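Local coordinates for protein probable molybdenum cofactor guanylyltransferase (Aquifex aeolicus, PDB 2E8B) that probably transfers the GMP moiety of GTP to molybdenum-bound molybdopterin, forming the guanine dinucleotide cofactor with release of diphosphate, at residues 98-104 with 137-143. Sequence-based numbering, arbitrary orientation.
Sequences ENVFVLS and LVGVYSK
With chi1 at -154°, the Phe101 side chain swings CG away from its own backbone N and turns one face of the ring onto Gly139, whose O sits 3.5 Å above the ring plane, over its centre. Gly139 CA makes a CH-pi contact with the same face. Val140 CG2, the branch anti to its carbonyl carbon (chi1 180°), reaches Phe101 CD2 at 3.5 Å, the two side chains crossing at about a right angle. Cut back to an alanine, Phe101 would no longer cover Gly139 or Val140 CG2, and a gap is likely to open toward helix 112-120. The pairing is antiparallel, Val100 with Tyr141 and Val102 with Gly139 being hydrogen-bonded pairs, within the mixed sheet of the GT-A-like nucleotidyltransferase domain; strand 16-22 runs parallel to 99-104. Among the residues facing helix 84-94, Val102 CG2 meets Tyr141 CD1 at 3.7 Å, while Tyr141 OH hydrogen-bonds to Thr136 O. At one end Ser142 OG donates to Glu98 OE2 (2.7 Å), nearly along the carboxylate C-O axis, and a water joins Ser142 OG to Asn99 OD1. At the other, Ser104 N makes a bent hydrogen bond to Leu137 O (2.9 Å), and Ser104 OG hydrogen-bonds Asp106, the predicted magnesium ligand.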
# COMPACT_ATOMS: atom_id res chain seq x y z
N GLU A 98 6.84 14.57 -2.37
CA GLU A 98 7.94 13.99 -1.60
C GLU A 98 7.56 12.80 -0.72
O GLU A 98 8.37 11.89 -0.50
CB GLU A 98 8.60 15.06 -0.73
CG GLU A 98 9.74 14.55 0.13
CD GLU A 98 10.83 13.87 -0.69
OE1 GLU A 98 11.40 14.53 -1.58
OE2 GLU A 98 11.10 12.67 -0.45
N ASN A 99 6.34 12.80 -0.20
CA ASN A 99 5.87 11.72 0.65
C ASN A 99 4.53 11.24 0.13
O ASN A 99 3.63 12.04 -0.13
CB ASN A 99 5.73 12.20 2.10
CG ASN A 99 7.04 12.70 2.67
OD1 ASN A 99 8.02 11.96 2.76
ND2 ASN A 99 7.07 13.98 3.05
N VAL A 100 4.38 9.92 -0.03
CA VAL A 100 3.13 9.37 -0.53
C VAL A 100 2.68 8.21 0.34
O VAL A 100 3.49 7.55 0.99
CB VAL A 100 3.27 8.88 -2.00
CG1 VAL A 100 3.71 10.04 -2.89
CG2 VAL A 100 4.26 7.73 -2.08
N PHE A 101 1.37 7.97 0.36
CA PHE A 101 0.85 6.87 1.15
C PHE A 101 0.86 5.60 0.31
O PHE A 101 0.69 5.65 -0.92
CB PHE A 101 -0.58 7.16 1.63
CG PHE A 101 -0.94 6.42 2.88
CD1 PHE A 101 -1.43 5.13 2.83
CD2 PHE A 101 -0.71 7.01 4.13
CE1 PHE A 101 -1.69 4.41 4.00
CE2 PHE A 101 -0.97 6.30 5.30
CZ PHE A 101 -1.46 5.00 5.24
N VAL A 102 1.08 4.47 0.97
CA VAL A 102 1.11 3.17 0.32
C VAL A 102 0.12 2.30 1.08
O VAL A 102 0.16 2.23 2.31
CB VAL A 102 2.51 2.54 0.37
CG1 VAL A 102 2.47 1.12 -0.18
CG2 VAL A 102 3.48 3.39 -0.44
N LEU A 103 -0.77 1.65 0.34
CA LEU A 103 -1.81 0.84 0.95
C LEU A 103 -2.01 -0.45 0.17
O LEU A 103 -2.33 -0.42 -1.02
CB LEU A 103 -3.10 1.67 0.97
CG LEU A 103 -4.34 1.26 1.75
CD1 LEU A 103 -4.01 1.10 3.23
CD2 LEU A 103 -5.41 2.34 1.57
N SER A 104 -1.82 -1.59 0.83
CA SER A 104 -2.01 -2.88 0.18
C SER A 104 -3.48 -3.04 -0.20
O SER A 104 -4.38 -2.64 0.55
CB SER A 104 -1.59 -4.01 1.13
OG SER A 104 -1.69 -5.26 0.50
N LEU A 137 3.21 -2.46 4.05
CA LEU A 137 2.44 -1.85 2.97
C LEU A 137 1.27 -0.99 3.43
O LEU A 137 0.28 -0.85 2.70
CB LEU A 137 1.96 -2.92 2.00
CG LEU A 137 3.09 -3.80 1.42
CD1 LEU A 137 2.52 -4.83 0.45
CD2 LEU A 137 4.11 -2.92 0.71
N VAL A 138 1.37 -0.44 4.64
CA VAL A 138 0.37 0.47 5.18
C VAL A 138 1.16 1.58 5.85
O VAL A 138 1.54 1.50 7.02
CB VAL A 138 -0.56 -0.19 6.22
CG1 VAL A 138 -1.53 0.85 6.78
CG2 VAL A 138 -1.36 -1.33 5.58
N GLY A 139 1.45 2.63 5.08
CA GLY A 139 2.21 3.72 5.64
C GLY A 139 2.59 4.79 4.64
O GLY A 139 2.15 4.78 3.49
N VAL A 140 3.42 5.72 5.10
CA VAL A 140 3.89 6.81 4.26
C VAL A 140 5.35 6.57 3.95
O VAL A 140 6.15 6.33 4.86
CB VAL A 140 3.73 8.17 4.97
CG1 VAL A 140 4.23 9.30 4.06
CG2 VAL A 140 2.26 8.39 5.31
N TYR A 141 5.68 6.62 2.66
CA TYR A 141 7.04 6.42 2.18
C TYR A 141 7.54 7.67 1.48
O TYR A 141 6.78 8.35 0.79
CB TYR A 141 7.11 5.27 1.18
CG TYR A 141 7.13 3.90 1.81
CD1 TYR A 141 5.96 3.32 2.33
CD2 TYR A 141 8.32 3.18 1.90
CE1 TYR A 141 5.99 2.05 2.92
CE2 TYR A 141 8.35 1.92 2.49
CZ TYR A 141 7.19 1.36 3.00
OH TYR A 141 7.26 0.13 3.60
N SER A 142 8.83 7.96 1.65
CA SER A 142 9.46 9.12 1.03
C SER A 142 10.06 8.77 -0.33
O SER A 142 10.68 7.73 -0.50
CB SER A 142 10.58 9.66 1.93
OG SER A 142 11.33 10.66 1.27
N LYS A 143 9.86 9.66 -1.30
CA LYS A 143 10.39 9.44 -2.64
C LYS A 143 11.92 9.40 -2.60
O LYS A 143 12.56 8.81 -3.47
CB LYS A 143 9.93 10.56 -3.57
CG LYS A 143 10.20 10.29 -5.04
CD LYS A 143 9.76 11.46 -5.90
CE LYS A 143 10.08 11.21 -7.36
NZ LYS A 143 9.32 10.06 -7.92
O HOH W 1 10.58 12.75 2.77